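Local coordinates for ferric uptake regulation protein (Helicobacter pylori, PDB 2XIG) that probably represses genes as a homodimer by binding their operators with ferrous iron as cofactor, and carries three metal sites per subunit, at residues D98-L103 with M138-K143; F76-E81 with R88-A93; E47-I52 with T59-V64; E5-I10 with V32-Y37. The protein carries 2 engineered substitutions. All blocks are in the same frame, centred on the assembly; numbering follows the deposited sequence.

Interaction 1 (D98-L103 with M138-K143). With ZN (zinc ion), chain M; ZN (zinc ion), chain N; ZN (zinc ion), chain L.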
loop_
_atom_site.group_PDB
_atom_site.type_symbol
_atom_site.label_atom_id
_atom_site.label_comp_id
_atom_site.label_asym_id
_atom_site.label_seq_id
_atom_site.Cartn_x
_atom_site.Cartn_y
_atom_site.Cartn_z
ATOM N N ASP C 98 17.553 -7.034 16.056
ATOM C CA ASP C 98 16.751 -6.855 14.861
ATOM C C ASP C 98 15.301 -6.783 15.283
ATOM O O ASP C 98 15.014 -6.812 16.478
ATOM C CB ASP C 98 17.022 -8.017 13.947
ATOM C CG ASP C 98 18.503 -8.165 13.664
ATOM O OD1 ASP C 98 19.051 -7.274 12.999
ATOM O OD2 ASP C 98 19.113 -9.154 14.125
ATOM N N HIS C 99 14.379 -6.680 14.325
ATOM C CA HIS C 99 13.014 -6.348 14.703
ATOM C C HIS C 99 11.942 -7.200 14.065
ATOM O O HIS C 99 11.985 -7.488 12.872
ATOM C CB HIS C 99 12.714 -4.891 14.374
ATOM C CG HIS C 99 13.581 -3.924 15.108
ATOM N ND1 HIS C 99 14.756 -3.434 14.577
ATOM C CD2 HIS C 99 13.457 -3.364 16.335
ATOM C CE1 HIS C 99 15.307 -2.599 15.437
ATOM N NE2 HIS C 99 14.539 -2.539 16.509
ATOM N N ILE C 100 10.972 -7.572 14.892
ATOM C CA ILE C 100 9.728 -8.171 14.441
ATOM C C ILE C 100 8.645 -7.096 14.582
ATOM O O ILE C 100 8.582 -6.407 15.589
ATOM C CB ILE C 100 9.393 -9.394 15.321
ATOM C CG1 ILE C 100 10.335 -10.549 14.981
ATOM C CG2 ILE C 100 7.944 -9.823 15.151
ATOM C CD1 ILE C 100 10.495 -11.574 16.092
ATOM N N ILE C 101 7.805 -6.944 13.567
ATOM C CA ILE C 101 6.768 -5.908 13.584
ATOM C C ILE C 101 5.438 -6.525 13.188
ATOM O O ILE C 101 5.340 -7.166 12.147
ATOM C CB ILE C 101 7.086 -4.759 12.591
ATOM C CG1 ILE C 101 8.483 -4.178 12.844
ATOM C CG2 ILE C 101 6.009 -3.670 12.650
ATOM C CD1 ILE C 101 9.538 -4.744 11.925
ATOM N N CYS C 102 4.417 -6.340 14.021
ATOM C CA CYS C 102 3.103 -6.886 13.736
ATOM C C CYS C 102 2.364 -5.997 12.740
ATOM O O CYS C 102 2.198 -4.805 12.971
ATOM C CB CYS C 102 2.270 -7.023 15.011
ATOM S SG CYS C 102 0.629 -7.672 14.649
ATOM N N LEU C 103 1.925 -6.589 11.637
ATOM C CA LEU C 103 1.230 -5.846 10.591
ATOM C C LEU C 103 -0.148 -5.358 11.012
ATOM O O LEU C 103 -0.722 -4.481 10.365
ATOM C CB LEU C 103 1.082 -6.710 9.344
ATOM C CG LEU C 103 2.390 -6.983 8.617
ATOM C CD1 LEU C 103 2.266 -8.237 7.788
ATOM C CD2 LEU C 103 2.786 -5.782 7.760
ATOM N N MET C 138 11.206 -8.533 10.312
ATOM C CA MET C 138 10.222 -9.558 10.013
ATOM C C MET C 138 8.833 -9.041 10.333
ATOM O O MET C 138 8.606 -8.496 11.400
ATOM C CB MET C 138 10.507 -10.839 10.777
ATOM C CG MET C 138 11.514 -11.736 10.074
ATOM S SD MET C 138 12.809 -12.163 11.214
ATOM C CE MET C 138 11.904 -13.095 12.428
ATOM N N PHE C 139 7.917 -9.204 9.387
ATOM C CA PHE C 139 6.552 -8.706 9.552
ATOM C C PHE C 139 5.638 -9.878 9.843
ATOM O O PHE C 139 5.685 -10.889 9.158
ATOM C CB PHE C 139 6.109 -7.960 8.292
ATOM C CG PHE C 139 6.917 -6.721 8.025
ATOM C CD1 PHE C 139 6.603 -5.533 8.662
ATOM C CD2 PHE C 139 8.019 -6.754 7.173
ATOM C CE1 PHE C 139 7.349 -4.387 8.440
ATOM C CE2 PHE C 139 8.770 -5.610 6.951
ATOM C CZ PHE C 139 8.431 -4.425 7.583
ATOM N N VAL C 140 4.814 -9.740 10.874
ATOM C CA VAL C 140 4.064 -10.871 11.390
ATOM C C VAL C 140 2.642 -10.474 11.762
ATOM O O VAL C 140 2.298 -9.301 11.746
ATOM C CB VAL C 140 4.730 -11.409 12.677
ATOM C CG1 VAL C 140 6.175 -11.818 12.400
ATOM C CG2 VAL C 140 4.682 -10.351 13.772
ATOM N N TRP C 141 1.832 -11.475 12.087
ATOM C CA TRP C 141 0.670 -11.284 12.949
ATOM C C TRP C 141 1.080 -11.796 14.319
ATOM O O TRP C 141 1.422 -12.974 14.469
ATOM C CB TRP C 141 -0.537 -12.087 12.458
ATOM C CG TRP C 141 -0.921 -11.834 11.048
ATOM C CD1 TRP C 141 -0.574 -10.756 10.287
ATOM C CD2 TRP C 141 -1.746 -12.666 10.221
ATOM N NE1 TRP C 141 -1.126 -10.871 9.031
ATOM C CE2 TRP C 141 -1.852 -12.033 8.965
ATOM C CE3 TRP C 141 -2.408 -13.886 10.418
ATOM C CZ2 TRP C 141 -2.592 -12.575 7.907
ATOM C CZ3 TRP C 141 -3.140 -14.430 9.364
ATOM C CH2 TRP C 141 -3.226 -13.770 8.125
ATOM N N CYS C 142 1.065 -10.919 15.315
ATOM C CA CYS C 142 1.601 -11.273 16.617
ATOM C C CYS C 142 0.627 -12.185 17.353
ATOM O O CYS C 142 -0.519 -12.369 16.929
ATOM C CB CYS C 142 1.904 -10.018 17.442
ATOM S SG CYS C 142 0.459 -9.270 18.248
ATOM N N LYS C 143 1.101 -12.761 18.447
ATOM C CA LYS C 143 0.291 -13.646 19.272
ATOM C C LYS C 143 -1.027 -12.986 19.674
ATOM O O LYS C 143 -2.085 -13.599 19.575
ATOM C CB LYS C 143 1.073 -14.042 20.525
ATOM C CG LYS C 143 0.349 -15.019 21.423
ATOM C CD LYS C 143 1.188 -15.351 22.645
ATOM C CE LYS C 143 0.496 -16.375 23.532
ATOM N NZ LYS C 143 -0.818 -15.882 24.033
HETATM ZN ZN ZN M . -0.391 -7.501 16.789
HETATM ZN ZN ZN N . 21.103 -8.663 13.513
HETATM ZN ZN ZN L . 14.948 -1.644 18.370
#
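Cys102 SG is held twice, by a zinc ion at 2.4 Å and by Cys142 N, whose N-H donates to it, at 3.3 Å. It belongs to a four-cysteine zinc site at the end of the small mixed sheet in the C-terminal dimerization domain, where Cys142 SG is a second ligand and Cys105 and Cys145 complete the set. Chi1 of Cys102 (179°) swings the sulfur away from its own backbone N, to where both the metal and the Cys142 amide can meet it. That N-H...S bond, 158° at the hydrogen, probably draws some charge off the thiolate.

Upstream, 98-102 and 138-141 run parallel as sheet neighbours. Ile101 is gripped at both ends: its N reaches Met138 O at 2.8 Å, and its O accepts from Val140 N. Leu103 N then closes the ladder on Val140 O at 2.7 Å.

The side chains sort onto two faces. On one, Ile100 crosses Val140 at about a right angle, its CG2 resting 3.6 Å from Val140 CG2, while Met138 curls its CE in to Ile100 CG1. On the other, Ile101 lies alongside Phe139, and Leu103 packs crosswise against the same residue. Strand 130-141 also pairs antiparallel with a strand of a second subunit, so the sheet continues through the dimer interface.

At its start, strand 98-102 supplies a ligand to each of two more metal sites. Asp98 chelates one zinc with both carboxylate oxygens, alongside His96, Glu117 and His134; His99 turns its ring to another zinc and binds it through NE2 at 2.1 Å.

Interaction 2 (F76-E81 with R88-A93). Engineered in segment 76-81: Ser78 (natural residue Cys). With ZN (zinc ion), chain L.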
loop_
_atom_site.group_PDB
_atom_site.type_symbol
_atom_site.label_atom_id
_atom_site.label_comp_id
_atom_site.label_asym_id
_atom_site.label_seq_id
_atom_site.Cartn_x
_atom_site.Cartn_y
_atom_site.Cartn_z
ATOM N N PHE C 76 22.988 9.187 18.634
ATOM C CA PHE C 76 22.493 9.102 20.007
ATOM C C PHE C 76 21.233 8.240 20.072
ATOM O O PHE C 76 20.894 7.691 21.125
ATOM C CB PHE C 76 22.220 10.493 20.587
ATOM C CG PHE C 76 23.470 11.266 20.916
ATOM C CD1 PHE C 76 24.170 11.009 22.080
ATOM C CD2 PHE C 76 23.954 12.234 20.049
ATOM C CE1 PHE C 76 25.329 11.714 22.381
ATOM C CE2 PHE C 76 25.106 12.934 20.344
ATOM C CZ PHE C 76 25.798 12.670 21.513
ATOM N N ILE C 77 20.541 8.143 18.940
ATOM C CA ILE C 77 19.319 7.353 18.845
ATOM C C ILE C 77 19.310 6.594 17.523
ATOM O O ILE C 77 20.040 6.958 16.598
ATOM C CB ILE C 77 18.049 8.241 18.963
ATOM C CG1 ILE C 77 17.926 9.187 17.763
ATOM C CG2 ILE C 77 18.064 9.031 20.260
ATOM C CD1 ILE C 77 16.699 10.111 17.814
ATOM N N SER C 78 18.498 5.538 17.449
ATOM C CA SER C 78 18.325 4.744 16.237
ATOM C C SER C 78 16.881 4.874 15.771
ATOM O O SER C 78 15.971 4.998 16.596
ATOM C CB SER C 78 18.596 3.265 16.519
ATOM O OG SER C 78 19.731 3.100 17.349
ATOM N N VAL C 79 16.685 4.816 14.456
ATOM C CA VAL C 79 15.342 4.856 13.859
ATOM C C VAL C 79 14.975 3.525 13.187
ATOM O O VAL C 79 15.818 2.862 12.577
ATOM C CB VAL C 79 15.195 6.035 12.849
ATOM C CG1 VAL C 79 16.120 5.845 11.651
ATOM C CG2 VAL C 79 13.747 6.192 12.397
ATOM N N LEU C 80 13.714 3.130 13.334
ATOM C CA LEU C 80 13.160 1.948 12.676
ATOM C C LEU C 80 12.047 2.466 11.778
ATOM O O LEU C 80 11.151 3.144 12.260
ATOM C CB LEU C 80 12.568 1.000 13.723
ATOM C CG LEU C 80 11.857 -0.288 13.283
ATOM C CD1 LEU C 80 12.790 -1.194 12.489
ATOM C CD2 LEU C 80 11.278 -1.027 14.486
ATOM N N GLU C 81 12.116 2.186 10.481
ATOM C CA GLU C 81 11.060 2.636 9.571
ATOM C C GLU C 81 10.277 1.455 9.001
ATOM O O GLU C 81 10.871 0.506 8.494
ATOM C CB GLU C 81 11.651 3.446 8.414
ATOM C CG GLU C 81 12.751 4.410 8.817
ATOM C CD GLU C 81 13.340 5.157 7.631
ATOM O OE1 GLU C 81 14.582 5.308 7.586
ATOM O OE2 GLU C 81 12.566 5.591 6.747
ATOM N N ARG C 88 9.917 5.043 14.006
ATOM C CA ARG C 88 9.927 4.947 15.452
ATOM C C ARG C 88 11.367 4.947 15.966
ATOM O O ARG C 88 12.266 4.475 15.284
ATOM C CB ARG C 88 9.143 3.725 15.933
ATOM C CG ARG C 88 7.629 3.937 15.808
ATOM C CD ARG C 88 6.812 2.843 16.437
ATOM N NE ARG C 88 5.623 3.389 17.092
ATOM C CZ ARG C 88 4.582 3.907 16.446
ATOM N NH1 ARG C 88 4.581 3.950 15.127
ATOM N NH2 ARG C 88 3.542 4.383 17.119
ATOM N N TYR C 89 11.558 5.497 17.155
ATOM C CA TYR C 89 12.901 5.805 17.645
ATOM C C TYR C 89 13.228 5.107 18.953
ATOM O O TYR C 89 12.346 4.817 19.764
ATOM C CB TYR C 89 13.056 7.319 17.833
ATOM C CG TYR C 89 13.064 8.106 16.540
ATOM C CD1 TYR C 89 14.258 8.451 15.930
ATOM C CD2 TYR C 89 11.875 8.502 15.928
ATOM C CE1 TYR C 89 14.277 9.169 14.751
ATOM C CE2 TYR C 89 11.883 9.213 14.744
ATOM C CZ TYR C 89 13.086 9.543 14.162
ATOM O OH TYR C 89 13.111 10.249 12.988
ATOM N N GLU C 90 14.519 4.862 19.165
ATOM C CA GLU C 90 14.969 4.273 20.406
ATOM C C GLU C 90 16.376 4.758 20.708
ATOM O O GLU C 90 17.102 5.219 19.818
ATOM C CB GLU C 90 14.962 2.753 20.305
ATOM C CG GLU C 90 15.788 2.229 19.143
ATOM C CD GLU C 90 15.756 0.715 19.048
ATOM O OE1 GLU C 90 15.798 0.052 20.107
ATOM O OE2 GLU C 90 15.689 0.198 17.909
ATOM N N ILE C 91 16.758 4.649 21.969
ATOM C CA ILE C 91 18.086 5.060 22.392
ATOM C C ILE C 91 19.111 4.130 21.729
ATOM O O ILE C 91 18.869 2.933 21.590
ATOM C CB ILE C 91 18.179 5.026 23.938
ATOM C CG1 ILE C 91 19.357 5.859 24.450
ATOM C CG2 ILE C 91 18.182 3.588 24.456
ATOM C CD1 ILE C 91 19.188 7.357 24.247
ATOM N N ALA C 92 20.234 4.688 21.287
ATOM C CA ALA C 92 21.235 3.922 20.549
ATOM C C ALA C 92 22.048 3.010 21.467
ATOM O O ALA C 92 22.590 2.003 21.022
ATOM C CB ALA C 92 22.165 4.860 19.784
ATOM N N ALA C 93 22.121 3.367 22.745
ATOM C CA ALA C 93 22.948 2.626 23.704
ATOM C C ALA C 93 22.286 1.326 24.185
ATOM O O ALA C 93 22.004 1.166 25.375
ATOM C CB ALA C 93 23.299 3.519 24.882
HETATM ZN ZN ZN L . 14.948 -1.644 18.370
HETATM O O HOH W 1 22.536 6.429 23.043
HETATM O O HOH W 2 19.382 1.019 19.311
#
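Val79 sits over one face of the Tyr89 ring, its CG2 methyl 4.0 Å from the ring centroid and 20° off the normal, a CH-pi contact. With CG2 anti to the backbone N of Val79, the methyl lies toward the rim, near CE1 and CZ of Tyr89. The two residues form a non-hydrogen-bonded antiparallel pair, and their side chains run side by side. Ile77 adds to the same cluster: chi1 of 66° sets its CG1 between backbone N and carbonyl carbon, and the extended end carries CD1 to within 3.5 Å of Tyr89 CD1. Helix 61-73 covers this side, with Leu68 touching both Ile77 and Tyr89.

The opposite face holds Ser78, Leu80, Arg88 and Glu90. Glu90 CG likewise lies between backbone N and carbonyl carbon (chi1 56°); the chain then extends, passing Ser78 CB before its carboxylate clasps a zinc ion unevenly: OE2 binds at 2.0 Å, OE1 at 2.6 Å. OE1 also takes a hydrogen bond from Lys94, while His42, His97 and His99 complete the site. Ser78 is an engineered residue, a cysteine in the natural protein; one water joins its OG (2.9 Å) to Ile91 O.

Paired backbone bonds link Ser78 with Glu90 and Leu80 with Arg88, with Leu80 N 2.8 Å from Arg88 O. Ala92 N reaches Phe76 O at 3.1 Å from above the carbonyl plane, unlike the regular ladder bonds. Two antiparallel strands backed on one side by helices form the beta hairpin known as the wing in winged-helix DNA-binding domains, here with a metal ligand on the wing itself.

Interaction 3 (E47-I52 with T59-V64)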
loop_
_atom_site.group_PDB
_atom_site.type_symbol
_atom_site.label_atom_id
_atom_site.label_comp_id
_atom_site.label_asym_id
_atom_site.label_seq_id
_atom_site.Cartn_x
_atom_site.Cartn_y
_atom_site.Cartn_z
ATOM N N GLU C 47 4.457 10.522 19.994
ATOM C CA GLU C 47 4.471 10.054 21.378
ATOM C C GLU C 47 5.530 10.765 22.213
ATOM O O GLU C 47 5.317 11.086 23.382
ATOM C CB GLU C 47 4.740 8.555 21.424
ATOM C CG GLU C 47 3.680 7.707 20.787
ATOM C CD GLU C 47 4.014 6.240 20.899
ATOM O OE1 GLU C 47 5.026 5.808 20.302
ATOM O OE2 GLU C 47 3.258 5.523 21.587
ATOM N N ILE C 48 6.693 10.986 21.614
ATOM C CA ILE C 48 7.748 11.725 22.289
ATOM C C ILE C 48 7.275 13.139 22.609
ATOM O O ILE C 48 7.544 13.669 23.689
ATOM C CB ILE C 48 9.039 11.744 21.439
ATOM C CG1 ILE C 48 9.622 10.334 21.347
ATOM C CG2 ILE C 48 10.066 12.711 22.015
ATOM C CD1 ILE C 48 10.599 10.141 20.187
ATOM N N THR C 49 6.547 13.740 21.671
ATOM C CA THR C 49 6.032 15.090 21.862
ATOM C C THR C 49 5.025 15.095 23.007
ATOM O O THR C 49 5.064 15.977 23.865
ATOM C CB THR C 49 5.380 15.631 20.572
ATOM O OG1 THR C 49 6.349 15.629 19.516
ATOM C CG2 THR C 49 4.849 17.054 20.767
ATOM N N HIS C 50 4.135 14.103 23.015
ATOM C CA HIS C 50 3.158 13.952 24.093
ATOM C C HIS C 50 3.871 14.014 25.445
ATOM O O HIS C 50 3.465 14.749 26.338
ATOM C CB HIS C 50 2.402 12.615 23.983
ATOM C CG HIS C 50 1.221 12.635 23.051
ATOM N ND1 HIS C 50 0.152 13.491 23.215
ATOM C CD2 HIS C 50 0.924 11.868 21.972
ATOM C CE1 HIS C 50 -0.742 13.266 22.265
ATOM N NE2 HIS C 50 -0.297 12.289 21.497
ATOM N N SER C 51 4.928 13.215 25.596
ATOM C CA SER C 51 5.657 13.153 26.864
ATOM C C SER C 51 6.283 14.498 27.254
ATOM O O SER C 51 6.177 14.946 28.400
ATOM C CB SER C 51 6.741 12.075 26.796
ATOM O OG SER C 51 6.182 10.830 26.426
ATOM N N ILE C 52 6.937 15.134 26.289
ATOM C CA ILE C 52 7.584 16.425 26.515
ATOM C C ILE C 52 6.577 17.516 26.895
ATOM O O ILE C 52 6.860 18.378 27.729
ATOM C CB ILE C 52 8.395 16.857 25.278
ATOM C CG1 ILE C 52 9.639 15.980 25.140
ATOM C CG2 ILE C 52 8.773 18.329 25.370
ATOM C CD1 ILE C 52 10.435 16.272 23.909
ATOM N N THR C 59 5.220 23.094 23.504
ATOM C CA THR C 59 6.241 22.526 22.631
ATOM C C THR C 59 5.639 22.105 21.285
ATOM O O THR C 59 4.582 21.471 21.231
ATOM C CB THR C 59 6.909 21.298 23.279
ATOM O OG1 THR C 59 7.486 21.664 24.538
ATOM C CG2 THR C 59 7.996 20.735 22.374
ATOM N N SER C 60 6.331 22.444 20.204
ATOM C CA SER C 60 5.866 22.141 18.853
ATOM C C SER C 60 6.510 20.865 18.331
ATOM O O SER C 60 7.682 20.566 18.635
ATOM C CB SER C 60 6.189 23.317 17.930
ATOM O OG SER C 60 6.280 22.899 16.580
ATOM N N ILE C 61 5.758 20.098 17.550
ATOM C CA ILE C 61 6.274 18.827 17.048
ATOM C C ILE C 61 7.392 19.060 16.035
ATOM O O ILE C 61 8.292 18.223 15.894
ATOM C CB ILE C 61 5.152 17.904 16.480
ATOM C CG1 ILE C 61 5.685 16.485 16.247
ATOM C CG2 ILE C 61 4.538 18.482 15.203
ATOM C CD1 ILE C 61 4.582 15.430 16.100
ATOM N N SER C 62 7.364 20.205 15.351
ATOM C CA SER C 62 8.479 20.558 14.459
ATOM C C SER C 62 9.805 20.639 15.210
ATOM O O SER C 62 10.855 20.279 14.672
ATOM C CB SER C 62 8.219 21.879 13.729
ATOM O OG SER C 62 8.036 22.939 14.645
ATOM N N SER C 63 9.765 21.107 16.453
ATOM C CA SER C 63 11.003 21.209 17.227
ATOM C C SER C 63 11.514 19.818 17.592
ATOM O O SER C 63 12.726 19.570 17.592
ATOM C CB SER C 63 10.841 22.117 18.457
ATOM O OG SER C 63 10.083 21.498 19.482
ATOM N N VAL C 64 10.589 18.899 17.865
ATOM C CA VAL C 64 10.963 17.525 18.187
ATOM C C VAL C 64 11.586 16.803 16.994
ATOM O O VAL C 64 12.595 16.109 17.146
ATOM C CB VAL C 64 9.789 16.729 18.786
ATOM C CG1 VAL C 64 10.163 15.255 18.915
ATOM C CG2 VAL C 64 9.415 17.317 20.148
#
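Thr49 and Val64 meet because of how each is turned about its first torsion. Chi1 of -59° sets Thr49 OG1 beside its own backbone N and facing the other helix, while chi1 of 172° on Val64 spreads both methyls toward it. These are the two helices of the helix-turn-helix in the probable DNA-binding region, 45-52 leading and 61-73 following as the likely recognition helix.

The Thr49 hydroxyl is the hub, and its polar need is met inside its own helix by a hydrogen bond to Pro45 O. Across the gap it meets only carbon: Ile61 CG1 comes nearest at 3.4 Å, the two side chains crossing at about a right angle, and Val64 CG2 follows at 3.6 Å. Val64 is flanked further by Ile48, whose CG2 lies 4.0 Å from Val64 CG1, and by Ile52, which slides past it in the opposite direction. Behind them helix 27-38 closes the core, with Leu36 on Ile48 and Val32 on Ile52.

At the turn Ser60 is the N-cap of the second helix, its OG 2.6 Å from Ser62 OG. Just before it, Thr59 gives its hydroxyl to Asp56 O and lays OG1 3.7 Å from Ile52 CG2.

Interaction 4 (E5-I10 with V32-Y37)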
loop_
_atom_site.group_PDB
_atom_site.type_symbol
_atom_site.label_atom_id
_atom_site.label_comp_id
_atom_site.label_asym_id
_atom_site.label_seq_id
_atom_site.Cartn_x
_atom_site.Cartn_y
_atom_site.Cartn_z
ATOM N N GLU C 5 25.085 2.097 28.569
ATOM C CA GLU C 5 25.708 3.321 29.062
ATOM C C GLU C 5 24.724 4.061 29.968
ATOM O O GLU C 5 23.511 3.991 29.760
ATOM C CB GLU C 5 26.126 4.189 27.863
ATOM C CG GLU C 5 26.898 5.452 28.178
ATOM C CD GLU C 5 27.307 6.216 26.921
ATOM O OE1 GLU C 5 27.924 7.296 27.047
ATOM O OE2 GLU C 5 27.012 5.743 25.804
ATOM N N THR C 6 25.235 4.752 30.986
ATOM C CA THR C 6 24.356 5.537 31.847
ATOM C C THR C 6 23.754 6.709 31.068
ATOM O O THR C 6 24.375 7.242 30.144
ATOM C CB THR C 6 25.086 6.111 33.087
ATOM O OG1 THR C 6 26.045 7.088 32.668
ATOM C CG2 THR C 6 25.771 5.013 33.870
ATOM N N LEU C 7 22.555 7.118 31.461
ATOM C CA LEU C 7 21.932 8.298 30.869
ATOM C C LEU C 7 22.849 9.509 31.011
ATOM O O LEU C 7 23.025 10.280 30.068
ATOM C CB LEU C 7 20.585 8.588 31.534
ATOM C CG LEU C 7 19.825 9.812 31.014
ATOM C CD1 LEU C 7 19.772 9.791 29.493
ATOM C CD2 LEU C 7 18.422 9.875 31.609
ATOM N N GLU C 8 23.431 9.672 32.199
ATOM C CA GLU C 8 24.275 10.829 32.479
ATOM C C GLU C 8 25.457 10.910 31.521
ATOM O O GLU C 8 25.794 11.985 31.022
ATOM C CB GLU C 8 24.782 10.793 33.926
ATOM C CG GLU C 8 23.690 10.980 34.972
ATOM C CD GLU C 8 22.924 9.698 35.270
ATOM O OE1 GLU C 8 21.986 9.755 36.092
ATOM O OE2 GLU C 8 23.257 8.638 34.700
ATOM N N SER C 9 26.086 9.767 31.284
ATOM C CA SER C 9 27.206 9.671 30.354
ATOM C C SER C 9 26.779 10.085 28.942
ATOM O O SER C 9 27.502 10.783 28.229
ATOM C CB SER C 9 27.744 8.240 30.341
ATOM O OG SER C 9 28.714 8.082 29.329
ATOM N N ILE C 10 25.588 9.652 28.544
ATOM C CA ILE C 10 25.061 10.007 27.227
ATOM C C ILE C 10 24.811 11.511 27.129
ATOM O O ILE C 10 25.203 12.161 26.150
ATOM C CB ILE C 10 23.782 9.203 26.913
ATOM C CG1 ILE C 10 24.108 7.707 26.916
ATOM C CG2 ILE C 10 23.184 9.634 25.574
ATOM C CD1 ILE C 10 22.934 6.801 26.728
ATOM N N VAL C 32 14.317 14.811 25.263
ATOM C CA VAL C 32 14.072 13.803 24.227
ATOM C C VAL C 32 14.955 12.565 24.442
ATOM O O VAL C 32 14.505 11.417 24.339
ATOM C CB VAL C 32 14.334 14.362 22.813
ATOM C CG1 VAL C 32 14.334 13.233 21.786
ATOM C CG2 VAL C 32 13.275 15.406 22.443
ATOM N N VAL C 33 16.227 12.803 24.726
ATOM C CA VAL C 33 17.134 11.690 24.980
ATOM C C VAL C 33 16.658 10.913 26.196
ATOM O O VAL C 33 16.621 9.686 26.170
ATOM C CB VAL C 33 18.584 12.161 25.193
ATOM C CG1 VAL C 33 19.465 10.993 25.666
ATOM C CG2 VAL C 33 19.134 12.760 23.911
ATOM N N SER C 34 16.280 11.631 27.249
ATOM C CA SER C 34 15.885 10.989 28.500
ATOM C C SER C 34 14.584 10.196 28.344
ATOM O O SER C 34 14.467 9.092 28.868
ATOM C CB SER C 34 15.765 12.020 29.625
ATOM O OG SER C 34 16.999 12.687 29.830
ATOM N N VAL C 35 13.613 10.756 27.628
ATOM C CA VAL C 35 12.389 10.007 27.342
ATOM C C VAL C 35 12.708 8.671 26.664
ATOM O O VAL C 35 12.200 7.625 27.070
ATOM C CB VAL C 35 11.380 10.824 26.496
ATOM C CG1 VAL C 35 10.299 9.914 25.933
ATOM C CG2 VAL C 35 10.762 11.937 27.338
ATOM N N LEU C 36 13.560 8.702 25.641
ATOM C CA LEU C 36 13.905 7.489 24.915
ATOM C C LEU C 36 14.699 6.513 25.770
ATOM O O LEU C 36 14.451 5.307 25.731
ATOM C CB LEU C 36 14.666 7.817 23.625
ATOM C CG LEU C 36 13.799 8.434 22.521
ATOM C CD1 LEU C 36 14.654 8.982 21.379
ATOM C CD2 LEU C 36 12.803 7.417 22.004
ATOM N N TYR C 37 15.665 7.034 26.524
ATOM C CA TYR C 37 16.449 6.195 27.428
ATOM C C TYR C 37 15.526 5.437 28.376
ATOM O O TYR C 37 15.711 4.247 28.634
ATOM C CB TYR C 37 17.404 7.060 28.237
ATOM C CG TYR C 37 18.424 6.259 29.019
ATOM C CD1 TYR C 37 19.665 5.968 28.468
ATOM C CD2 TYR C 37 18.140 5.790 30.297
ATOM C CE1 TYR C 37 20.614 5.236 29.173
ATOM C CE2 TYR C 37 19.088 5.053 31.018
ATOM C CZ TYR C 37 20.319 4.779 30.446
ATOM O OH TYR C 37 21.267 4.049 31.146
#
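Tyr37 reaches from helix 27-38 of the winged-helix domain across to the start of the N-terminal helix 7-20, and every part of its side chain finds something there. Chi1 of -170° points the ring that way. Tyr37 CB lies 3.8 Å from Leu7 CD1, and the same methyl sits equally close to Tyr37 CG. Farther out, Ile10 CD1 approaches the ring edge near its plane, 3.7 Å from Tyr37 CE1. Over one face stands Leu7 CB, 3.8 Å from the centroid and almost on the normal (6°), a CH-pi contact on the centre of the ring. The tip ends in a short bond: Tyr37 OH donates to Glu5 O at 2.6 Å, Glu5 O lying at the ring's edge, near its plane. The hydroxyl thus pins the backbone just ahead of the helix.

Val33 CG1 touches both Leu7 CD1 and Ile10 CG2, one turn apart on the incoming helix. Leu7 CD2 goes on to Ser34, whose OG bonds to Glu30 O within its own helix.

The helix start is secured locally as well. Ser9 OG donates to Glu5 OE1, which also forms a salt bridge with Arg13, and Thr6 is the N-cap, its OG1 accepting from Ser9 N at 3.0 Å.

Along the chain the contacts come in the order 4, 3, 2, 1, each closing before the next opens. Interactions 4, 3 and 2 make one compact winged-helix unit: the centres of 2 and 4 are about 12 Å apart, those of 2 and 3 about 16 Å, those of 3 and 4 about 17 Å. Helix 27-38 ties them together, Leu36 touching both the hairpin and Ile48. Interaction 1 stands apart in the dimerization domain, its centre about 27 Å from those of 3 and 4 but about 18 Å from that of 2. There the two domains share a zinc, bound by Glu90 and His99, a link through which metal binding could set their relative orientation for DNA binding.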